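Local coordinates for Ras-related protein Rab-21 (Homo sapiens, PDB 1Z0I) that belongs to the Rab branch of the Ras family, small P-loop proteins that bind guanine nucleotides, and holds GDP and magnesium in this structure, at residues G18-V23 with H35-Q40; N80-V85 with N110-C115; K120-K125 with S149-K154. One frame throughout, in Å; residues are numbered along the deposited sequence.

Overall arrangement
All three contacts belong to one Ras-family fold, a mixed six-stranded sheet flanked by helices. They follow one another along the chain. Interactions 1 and 3 both touch GDP: interaction 1 mainly holds the phosphates, interaction 3 mainly the base. Their centres lie about 15 Å apart, and they touch where CB of Ser21 packs on CB of Ala150 at 4.0 Å. Interaction 2 joins strands 81-87 and 113-119 inside the sheet, with its centre about 20 Å from interaction 1 and about 22 Å from interaction 3. It reaches interaction 1 through Val85 against Leu22 and Lys19. Strand 113-119 leads into the 120-125 loop, so the sheet carries part of the nucleotide site at its end.

Interaction 1 of 3, residues G18-V23 with H35-Q40; sequences GKTSLV and HITTLQ. With MG (magnesium ion), chain B; GDP (guanosine-5'-diphosphate), chain C.
In Thr20, chi1 of -48° sets CG2 anti to the backbone N and OG1 beside that N, so the methyl meets the 35-40 loop, which probably corresponds to switch I, while the hydroxyl binds magnesium. CG2 of Thr20 lies against the loop backbone, 3.7 Å from the N of Leu39. The apolar contact is CG1 of Val23 on CD1 of Leu39, also 3.7 Å, and these two side chains cross at about a right angle.

Gly18, Lys19 and Thr20 end what fits a P-loop (Walker A), whose amides turn to the phosphates. OG1 of Thr20 is 2.1 Å from magnesium and also hydrogen-bonds Asp61. GDP O3B and four waters complete six ligands. O2B of GDP is gripped by the backbone N of Gly18 and Lys19 and by NZ of Lys19, the last at 2.6 Å. The Lys19 chain bends at chi3 and chi4 to curl round that oxygen, and its NZ also bonds Glu14 O. N and OG of Ser21 both donate to GDP O1A.

Water ties the loop to this site. One water bonds the carbonyl O of Thr37 at 2.6 Å and is also a magnesium ligand. Another joins OG of Ser21, OG1 of Thr37 and the ribose O2' of GDP.

The loop thus lies along the first turns of helix 19-28; Thr37 and Leu39 also touch Leu24. Val23 and Leu39 pack on Leu44 of strand 43-50.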
loop_
_atom_site.group_PDB
_atom_site.type_symbol
_atom_site.label_atom_id
_atom_site.label_comp_id
_atom_site.label_asym_id
_atom_site.label_seq_id
_atom_site.Cartn_x
_atom_site.Cartn_y
_atom_site.Cartn_z
ATOM N N GLY A 18 4.963 -3.716 -7.523
ATOM C CA GLY A 18 4.998 -2.249 -7.566
ATOM C C GLY A 18 5.080 -1.514 -6.236
ATOM O O GLY A 18 4.860 -0.298 -6.183
ATOM N N LYS A 19 5.423 -2.231 -5.162
ATOM C CA LYS A 19 5.526 -1.623 -3.822
ATOM C C LYS A 19 6.480 -0.422 -3.795
ATOM O O LYS A 19 6.107 0.655 -3.321
ATOM C CB LYS A 19 5.940 -2.663 -2.765
ATOM C CG LYS A 19 5.003 -3.875 -2.645
ATOM C CD LYS A 19 5.346 -4.776 -1.455
ATOM C CE LYS A 19 6.715 -5.523 -1.586
ATOM N NZ LYS A 19 7.047 -5.932 -2.971
ATOM N N THR A 20 7.702 -0.593 -4.307
ATOM C CA THR A 20 8.685 0.518 -4.318
ATOM C C THR A 20 8.294 1.646 -5.279
ATOM O O THR A 20 8.550 2.818 -4.990
ATOM C CB THR A 20 10.121 0.047 -4.671
ATOM O OG1 THR A 20 10.453 -1.103 -3.891
ATOM C CG2 THR A 20 11.150 1.147 -4.401
ATOM N N SER A 21 7.674 1.295 -6.411
ATOM C CA SER A 21 7.245 2.314 -7.380
ATOM C C SER A 21 6.205 3.231 -6.771
ATOM O O SER A 21 6.232 4.445 -7.018
ATOM C CB SER A 21 6.716 1.696 -8.665
ATOM O OG SER A 21 7.645 0.760 -9.172
ATOM N N LEU A 22 5.314 2.644 -5.969
ATOM C CA LEU A 22 4.248 3.386 -5.285
ATOM C C LEU A 22 4.809 4.400 -4.301
ATOM O O LEU A 22 4.346 5.551 -4.257
ATOM C CB LEU A 22 3.291 2.444 -4.537
ATOM C CG LEU A 22 2.114 1.699 -5.174
ATOM C CD1 LEU A 22 1.217 1.187 -4.045
ATOM C CD2 LEU A 22 1.317 2.551 -6.117
ATOM N N VAL A 23 5.797 3.991 -3.504
ATOM C CA VAL A 23 6.391 4.945 -2.563
ATOM C C VAL A 23 7.174 6.025 -3.320
ATOM O O VAL A 23 7.051 7.202 -3.017
ATOM C CB VAL A 23 7.177 4.268 -1.374
ATOM C CG1 VAL A 23 8.157 3.224 -1.857
ATOM C CG2 VAL A 23 7.882 5.299 -0.520
ATOM N N HIS A 35 15.074 -0.126 -15.417
ATOM C CA HIS A 35 16.062 -0.796 -14.571
ATOM C C HIS A 35 15.435 -1.085 -13.195
ATOM O O HIS A 35 14.297 -0.680 -12.937
ATOM C CB HIS A 35 17.321 0.072 -14.410
ATOM C CG HIS A 35 17.047 1.450 -13.882
ATOM N ND1 HIS A 35 17.229 2.589 -14.641
ATOM C CD2 HIS A 35 16.587 1.870 -12.679
ATOM C CE1 HIS A 35 16.896 3.650 -13.925
ATOM N NE2 HIS A 35 16.500 3.242 -12.731
ATOM N N ILE A 36 16.179 -1.757 -12.316
ATOM C CA ILE A 36 15.693 -2.051 -10.960
ATOM C C ILE A 36 15.586 -0.760 -10.132
ATOM O O ILE A 36 16.524 0.045 -10.106
ATOM C CB ILE A 36 16.596 -3.100 -10.224
ATOM C CG1 ILE A 36 16.594 -4.448 -10.958
ATOM C CG2 ILE A 36 16.156 -3.284 -8.752
ATOM C CD1 ILE A 36 17.843 -5.314 -10.705
ATOM N N THR A 37 14.435 -0.554 -9.490
ATOM C CA THR A 37 14.286 0.521 -8.501
ATOM C C THR A 37 14.444 -0.024 -7.082
ATOM O O THR A 37 13.920 -1.090 -6.747
ATOM C CB THR A 37 12.906 1.240 -8.551
ATOM O OG1 THR A 37 12.373 1.247 -9.882
ATOM C CG2 THR A 37 13.063 2.660 -8.081
ATOM N N THR A 38 15.160 0.733 -6.258
ATOM C CA THR A 38 15.339 0.424 -4.851
ATOM C C THR A 38 15.207 1.721 -4.057
ATOM O O THR A 38 15.750 2.761 -4.459
ATOM C CB THR A 38 16.708 -0.228 -4.601
ATOM O OG1 THR A 38 16.896 -1.276 -5.552
ATOM C CG2 THR A 38 16.790 -0.834 -3.205
ATOM N N LEU A 39 14.463 1.664 -2.951
ATOM C CA LEU A 39 14.345 2.809 -2.053
ATOM C C LEU A 39 15.735 3.086 -1.493
ATOM O O LEU A 39 16.457 2.160 -1.123
ATOM C CB LEU A 39 13.328 2.546 -0.929
ATOM C CG LEU A 39 12.606 3.756 -0.306
ATOM C CD1 LEU A 39 11.632 4.390 -1.286
ATOM C CD2 LEU A 39 11.880 3.411 1.011
ATOM N N GLN A 40 16.123 4.354 -1.467
ATOM C CA GLN A 40 17.466 4.720 -1.013
ATOM C C GLN A 40 17.468 5.079 0.486
ATOM O O GLN A 40 18.249 5.920 0.938
ATOM C CB GLN A 40 18.029 5.863 -1.874
HETATM MG MG MG B . 10.927 -3.191 -3.997
HETATM P PB GDP C . 8.247 -4.312 -5.912
HETATM O O1B GDP C . 9.130 -5.545 -5.996
HETATM O O2B GDP C . 6.968 -4.721 -5.245
HETATM O O3B GDP C . 8.938 -3.225 -5.118
HETATM O O3A GDP C . 7.964 -3.809 -7.437
HETATM P PA GDP C . 8.760 -2.628 -8.206
HETATM O O1A GDP C . 8.360 -1.234 -7.717
HETATM O O2A GDP C . 10.243 -2.731 -8.174
HETATM O "O5'" GDP C . 8.239 -2.758 -9.713
HETATM C "C5'" GDP C . 8.461 -3.891 -10.537
HETATM C "C4'" GDP C . 8.341 -3.469 -12.012
HETATM O "O4'" GDP C . 6.999 -3.152 -12.406
HETATM C "C3'" GDP C . 9.165 -2.244 -12.341
HETATM O "O3'" GDP C . 9.558 -2.400 -13.692
HETATM C "C2'" GDP C . 8.188 -1.100 -12.329
HETATM O "O2'" GDP C . 8.661 0.001 -13.129
HETATM C "C1'" GDP C . 6.942 -1.788 -12.870
HETATM N N9 GDP C . 5.694 -1.127 -12.419
HETATM C C8 GDP C . 5.424 -0.713 -11.169
HETATM N N7 GDP C . 4.199 -0.135 -11.092
HETATM C C5 GDP C . 3.651 -0.198 -12.312
HETATM C C6 GDP C . 2.369 0.233 -12.903
HETATM O O6 GDP C . 1.496 0.798 -12.206
HETATM N N1 GDP C . 2.181 -0.012 -14.208
HETATM C C2 GDP C . 3.121 -0.610 -14.991
HETATM N N2 GDP C . 2.822 -0.789 -16.303
HETATM N N3 GDP C . 4.333 -1.029 -14.517
HETATM C C4 GDP C . 4.638 -0.853 -13.197
HETATM O O HOH W 1 10.046 1.464 -10.716
HETATM O O HOH W 2 11.909 -2.517 -6.095
HETATM O O HOH W 3 11.154 -5.636 -4.497
HETATM O O HOH W 4 12.727 -3.071 -3.324
HETATM O O HOH W 5 9.869 -3.421 -2.080
#

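Interaction 2 of 3, residues N80-V85 with N110-C115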
loop_
_atom_site.group_PDB
_atom_site.type_symbol
_atom_site.label_atom_id
_atom_site.label_comp_id
_atom_site.label_asym_id
_atom_site.label_seq_id
_atom_site.Cartn_x
_atom_site.Cartn_y
_atom_site.Cartn_z
ATOM N N ASN A 80 0.963 1.793 12.213
ATOM C CA ASN A 80 -0.418 2.233 12.393
ATOM C C ASN A 80 -1.294 1.794 11.213
ATOM O O ASN A 80 -2.461 1.453 11.406
ATOM C CB ASN A 80 -0.494 3.764 12.557
ATOM C CG ASN A 80 0.347 4.283 13.720
ATOM O OD1 ASN A 80 0.045 4.031 14.897
ATOM N ND2 ASN A 80 1.396 5.020 13.400
ATOM N N GLY A 81 -0.728 1.827 10.000
ATOM C CA GLY A 81 -1.408 1.364 8.787
ATOM C C GLY A 81 -0.587 0.380 7.965
ATOM O O GLY A 81 0.620 0.250 8.159
ATOM N N ALA A 82 -1.227 -0.311 7.030
ATOM C CA ALA A 82 -0.510 -1.259 6.166
ATOM C C ALA A 82 -1.069 -1.290 4.729
ATOM O O ALA A 82 -2.288 -1.282 4.525
ATOM C CB ALA A 82 -0.518 -2.661 6.777
ATOM N N ILE A 83 -0.163 -1.320 3.753
ATOM C CA ILE A 83 -0.528 -1.332 2.326
ATOM C C ILE A 83 -0.064 -2.671 1.693
ATOM O O ILE A 83 1.142 -2.924 1.492
ATOM C CB ILE A 83 0.016 -0.076 1.616
ATOM C CG1 ILE A 83 -0.592 1.179 2.283
ATOM C CG2 ILE A 83 -0.292 -0.068 0.097
ATOM C CD1 ILE A 83 -0.072 2.523 1.753
ATOM N N LEU A 84 -1.025 -3.550 1.429
ATOM C CA LEU A 84 -0.695 -4.864 0.868
ATOM C C LEU A 84 -1.069 -4.913 -0.633
ATOM O O LEU A 84 -2.255 -4.923 -1.000
ATOM C CB LEU A 84 -1.326 -5.991 1.712
ATOM C CG LEU A 84 -1.355 -7.449 1.246
ATOM C CD1 LEU A 84 0.026 -8.010 0.889
ATOM C CD2 LEU A 84 -2.049 -8.333 2.325
ATOM N N VAL A 85 -0.043 -4.946 -1.487
ATOM C CA VAL A 85 -0.198 -4.752 -2.935
ATOM C C VAL A 85 -0.103 -6.097 -3.707
ATOM O O VAL A 85 0.692 -6.987 -3.354
ATOM C CB VAL A 85 0.847 -3.710 -3.445
ATOM C CG1 VAL A 85 0.641 -3.333 -4.927
ATOM C CG2 VAL A 85 0.817 -2.449 -2.569
ATOM N N ASN A 110 -5.005 -6.265 15.561
ATOM C CA ASN A 110 -6.058 -6.070 14.542
ATOM C C ASN A 110 -6.741 -4.678 14.573
ATOM O O ASN A 110 -7.791 -4.472 13.956
ATOM C CB ASN A 110 -7.087 -7.197 14.613
ATOM N N GLU A 111 -6.116 -3.734 15.279
ATOM C CA GLU A 111 -6.526 -2.330 15.298
ATOM C C GLU A 111 -5.861 -1.512 14.172
ATOM O O GLU A 111 -6.120 -0.305 14.021
ATOM C CB GLU A 111 -6.200 -1.711 16.663
ATOM N N ILE A 112 -4.999 -2.155 13.389
ATOM C CA ILE A 112 -4.242 -1.421 12.374
ATOM C C ILE A 112 -5.045 -1.295 11.081
ATOM O O ILE A 112 -5.723 -2.236 10.652
ATOM C CB ILE A 112 -2.788 -1.976 12.152
ATOM C CG1 ILE A 112 -2.790 -3.322 11.436
ATOM C CG2 ILE A 112 -2.006 -2.046 13.473
ATOM C CD1 ILE A 112 -2.464 -3.170 9.963
ATOM N N CYS A 113 -4.973 -0.118 10.480
ATOM C CA CYS A 113 -5.734 0.187 9.287
ATOM C C CYS A 113 -5.071 -0.442 8.064
ATOM O O CYS A 113 -3.965 -0.049 7.683
ATOM C CB CYS A 113 -5.850 1.699 9.147
ATOM S SG CYS A 113 -6.648 2.487 10.560
ATOM N N LEU A 114 -5.737 -1.436 7.473
ATOM C CA LEU A 114 -5.187 -2.179 6.350
ATOM C C LEU A 114 -5.777 -1.751 4.989
ATOM O O LEU A 114 -6.979 -1.501 4.858
ATOM C CB LEU A 114 -5.350 -3.690 6.589
ATOM C CG LEU A 114 -5.049 -4.774 5.530
ATOM C CD1 LEU A 114 -3.633 -4.759 5.001
ATOM C CD2 LEU A 114 -5.389 -6.138 6.099
ATOM N N CYS A 115 -4.899 -1.642 3.995
ATOM C CA CYS A 115 -5.291 -1.425 2.601
ATOM C C CYS A 115 -4.926 -2.652 1.755
ATOM O O CYS A 115 -3.812 -3.209 1.879
ATOM C CB CYS A 115 -4.576 -0.198 2.041
ATOM S SG CYS A 115 -4.799 1.329 3.010
#
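Gly81, Ala82 and Ile83 pair with Cys113, Leu114 and Cys115 as parallel strands whose short axes run 4.6 Å apart at 15°. Four backbone hydrogen bonds join them. Cys113 N gives to Asn80 O, and Ala82 N to Cys113 O. Cys115 N gives to Ala82 O at 2.7 Å, and Leu84 N to Cys115 O. CA of Gly81 also comes within 3.1 Å of Cys113 O, a close CH...O approach at a residue with no side chain.

The side chains meet on both faces. On one, CB of Ala82 is touched by two larger neighbours. CD1 of Ile112 reaches it at 3.8 Å, and CD1 of Leu114 stands 4.2 Å from the same methyl. In Ile112, chi1 of 72° puts CG1 between the backbone N and the carbonyl carbon, and the CD1 it carries lies over Ala82. CD1 of Leu114 also touches CB of Leu84 at 4.2 Å, so this one methyl bridges Ala82 and Leu84. On the other face, CG1 of Ile83 meets CB of Cys115 at 4.2 Å. This CB also rests 3.5 Å from Ala82 O, beside the backbone bond that the carbonyl accepts.

These are neighbouring strands of the Ras-type sheet, and strand 5-12 lies beyond 81-87, with backbone hydrogen bonds from Ile83 to Val10 and Leu12. Helix 97-107 covers the Ala82 face: Leu104 touches Ile112, and Val97, Trp100 and Val101 touch Leu84. Helix 156-169 covers the other, where Phe160 and Leu163 meet Ile83 and Arg166 meets Cys115.

Interaction 3 of 3, residues K120-K125 with S149-K154; sequences KIDLEK and SAKQNK. With GDP (guanosine-5'-diphosphate), chain C.
Asp122 and Ser149 meet where two base-recognition loops of the Ras fold come together: Lys120 to Asp122 end the NKxD motif, which Asn119 opens, and Ser149 to Lys151 form the SAK motif. Together they hold the guanine of GDP.

Hydrogen bonds carry most of the contact. The Asp122 carboxylate takes both guanine donors, GDP N1 on OD1 and GDP N2 on OD2, each at 2.9 Å. The N1 bond is almost straight, at 175°. OG of Ser149 also donates to OD1 of Asp122, at 2.9 Å, but comes from above the carboxylate plane. OD1 therefore has two donors, and the serine, as a second-shell residue, helps fix the carboxylate's rotation. Opposite in polarity, GDP O6 accepts a weak bond from the backbone N of Ala150 and another weak, long one from that of Lys151. NZ of Lys120 bonds Cys16 O and the ribose O4'. Ser149 N to Lys154 O and Lys154 N to Ser149 O close a G1 beta bulge, in which Asn153 and Lys154 face Ser149.

Charge adds a looser term. NZ of Lys151 lies 4.4 Å from OD2 of Asp122, beyond a salt bridge, and would probably favour the charged carboxylate.

Van der Waals contacts complete the joint. The Lys120 chain, extended beyond CG, lies over one face of the guanine, with CG 3.4 Å from GDP C6. CB of Lys151 comes over the opposite face, 3.5 Å from GDP N1. The side-chain amide of Gln152 covers CB of Asp122. CG1 of Ile121 packs on CB of Ser149 at 3.7 Å.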
loop_
_atom_site.group_PDB
_atom_site.type_symbol
_atom_site.label_atom_id
_atom_site.label_comp_id
_atom_site.label_asym_id
_atom_site.label_seq_id
_atom_site.Cartn_x
_atom_site.Cartn_y
_atom_site.Cartn_z
ATOM N N LYS A 120 -1.175 -1.421 -11.196
ATOM C CA LYS A 120 -0.856 -1.631 -12.625
ATOM C C LYS A 120 -2.098 -1.600 -13.520
ATOM O O LYS A 120 -2.198 -2.371 -14.494
ATOM C CB LYS A 120 -0.061 -2.943 -12.860
ATOM C CG LYS A 120 1.360 -2.937 -12.291
ATOM C CD LYS A 120 2.204 -4.117 -12.758
ATOM C CE LYS A 120 3.514 -4.164 -11.948
ATOM N NZ LYS A 120 4.477 -5.195 -12.373
ATOM N N ILE A 121 -3.042 -0.713 -13.205
ATOM C CA ILE A 121 -4.342 -0.738 -13.896
ATOM C C ILE A 121 -4.309 -0.171 -15.323
ATOM O O ILE A 121 -5.293 -0.285 -16.061
ATOM C CB ILE A 121 -5.482 -0.092 -13.067
ATOM C CG1 ILE A 121 -5.152 1.385 -12.758
ATOM C CG2 ILE A 121 -5.784 -0.966 -11.821
ATOM C CD1 ILE A 121 -6.309 2.219 -12.227
ATOM N N ASP A 122 -3.181 0.433 -15.695
ATOM C CA ASP A 122 -2.910 0.815 -17.085
ATOM C C ASP A 122 -2.822 -0.419 -17.994
ATOM O O ASP A 122 -2.960 -0.306 -19.220
ATOM C CB ASP A 122 -1.601 1.621 -17.182
ATOM C CG ASP A 122 -0.404 0.898 -16.555
ATOM O OD1 ASP A 122 -0.387 0.655 -15.312
ATOM O OD2 ASP A 122 0.532 0.581 -17.310
ATOM N N LEU A 123 -2.584 -1.589 -17.396
ATOM C CA LEU A 123 -2.454 -2.838 -18.147
ATOM C C LEU A 123 -3.725 -3.673 -18.128
ATOM O O LEU A 123 -3.658 -4.894 -18.253
ATOM C CB LEU A 123 -1.267 -3.671 -17.626
ATOM C CG LEU A 123 0.149 -3.083 -17.678
ATOM C CD1 LEU A 123 1.128 -3.994 -16.964
ATOM C CD2 LEU A 123 0.632 -2.767 -19.121
ATOM N N GLU A 124 -4.879 -3.021 -17.999
ATOM C CA GLU A 124 -6.188 -3.697 -18.002
ATOM C C GLU A 124 -6.402 -4.777 -19.068
ATOM O O GLU A 124 -6.978 -5.834 -18.773
ATOM C CB GLU A 124 -7.321 -2.683 -18.117
ATOM C CG GLU A 124 -7.966 -2.365 -16.792
ATOM C CD GLU A 124 -8.658 -3.561 -16.156
ATOM O OE1 GLU A 124 -8.442 -3.764 -14.956
ATOM O OE2 GLU A 124 -9.422 -4.290 -16.834
ATOM N N LYS A 125 -5.964 -4.511 -20.298
ATOM C CA LYS A 125 -6.157 -5.452 -21.398
ATOM C C LYS A 125 -5.551 -6.814 -21.046
ATOM O O LYS A 125 -5.933 -7.847 -21.623
ATOM C CB LYS A 125 -5.564 -4.897 -22.693
ATOM N N SER A 149 -2.320 2.975 -10.453
ATOM C CA SER A 149 -1.305 2.829 -11.487
ATOM C C SER A 149 -0.183 3.802 -11.150
ATOM O O SER A 149 -0.379 5.013 -11.208
ATOM C CB SER A 149 -1.875 3.113 -12.886
ATOM O OG SER A 149 -0.842 3.107 -13.865
ATOM N N ALA A 150 0.979 3.258 -10.778
ATOM C CA ALA A 150 2.178 4.062 -10.493
ATOM C C ALA A 150 2.781 4.687 -11.766
ATOM O O ALA A 150 3.432 5.731 -11.713
ATOM C CB ALA A 150 3.217 3.212 -9.777
ATOM N N LYS A 151 2.556 4.022 -12.892
ATOM C CA LYS A 151 3.073 4.414 -14.192
ATOM C C LYS A 151 2.429 5.694 -14.693
ATOM O O LYS A 151 3.137 6.579 -15.188
ATOM C CB LYS A 151 2.884 3.280 -15.221
ATOM C CG LYS A 151 3.386 3.650 -16.617
ATOM C CD LYS A 151 3.397 2.482 -17.596
ATOM C CE LYS A 151 3.796 3.006 -18.982
ATOM N NZ LYS A 151 3.649 1.978 -20.048
ATOM N N GLN A 152 1.100 5.779 -14.540
ATOM C CA GLN A 152 0.286 6.915 -14.979
ATOM C C GLN A 152 -0.061 7.892 -13.846
ATOM O O GLN A 152 -0.727 8.915 -14.077
ATOM C CB GLN A 152 -1.031 6.411 -15.561
ATOM C CG GLN A 152 -0.907 5.301 -16.577
ATOM C CD GLN A 152 -2.215 5.029 -17.275
ATOM O OE1 GLN A 152 -3.216 4.707 -16.636
ATOM N NE2 GLN A 152 -2.216 5.144 -18.599
ATOM N N ASN A 153 0.367 7.559 -12.627
ATOM C CA ASN A 153 0.014 8.311 -11.412
ATOM C C ASN A 153 -1.500 8.434 -11.148
ATOM O O ASN A 153 -2.029 9.535 -10.922
ATOM C CB ASN A 153 0.693 9.685 -11.396
ATOM C CG ASN A 153 0.871 10.224 -9.997
ATOM O OD1 ASN A 153 0.486 9.576 -9.016
ATOM N ND2 ASN A 153 1.479 11.410 -9.886
ATOM N N LYS A 154 -2.188 7.299 -11.184
ATOM C CA LYS A 154 -3.629 7.264 -10.923
ATOM C C LYS A 154 -3.943 6.510 -9.629
ATOM O O LYS A 154 -3.413 5.420 -9.404
ATOM C CB LYS A 154 -4.391 6.639 -12.108
ATOM C CG LYS A 154 -4.307 7.471 -13.401
ATOM C CD LYS A 154 -5.278 6.983 -14.480
ATOM C CE LYS A 154 -4.944 7.581 -15.865
ATOM N NZ LYS A 154 -5.284 9.040 -15.985
HETATM P PB GDP C . 8.247 -4.312 -5.912
HETATM O O1B GDP C . 9.130 -5.545 -5.996
HETATM O O2B GDP C . 6.968 -4.721 -5.245
HETATM O O3B GDP C . 8.938 -3.225 -5.118
HETATM O O3A GDP C . 7.964 -3.809 -7.437
HETATM P PA GDP C . 8.760 -2.628 -8.206
HETATM O O1A GDP C . 8.360 -1.234 -7.717
HETATM O O2A GDP C . 10.243 -2.731 -8.174
HETATM O "O5'" GDP C . 8.239 -2.758 -9.713
HETATM C "C5'" GDP C . 8.461 -3.891 -10.537
HETATM C "C4'" GDP C . 8.341 -3.469 -12.012
HETATM O "O4'" GDP C . 6.999 -3.152 -12.406
HETATM C "C3'" GDP C . 9.165 -2.244 -12.341
HETATM O "O3'" GDP C . 9.558 -2.400 -13.692
HETATM C "C2'" GDP C . 8.188 -1.100 -12.329
HETATM O "O2'" GDP C . 8.661 0.001 -13.129
HETATM C "C1'" GDP C . 6.942 -1.788 -12.870
HETATM N N9 GDP C . 5.694 -1.127 -12.419
HETATM C C8 GDP C . 5.424 -0.713 -11.169
HETATM N N7 GDP C . 4.199 -0.135 -11.092
HETATM C C5 GDP C . 3.651 -0.198 -12.312
HETATM C C6 GDP C . 2.369 0.233 -12.903
HETATM O O6 GDP C . 1.496 0.798 -12.206
HETATM N N1 GDP C . 2.181 -0.012 -14.208
HETATM C C2 GDP C . 3.121 -0.610 -14.991
HETATM N N2 GDP C . 2.822 -0.789 -16.303
HETATM N N3 GDP C . 4.333 -1.029 -14.517
HETATM C C4 GDP C . 4.638 -0.853 -13.197
#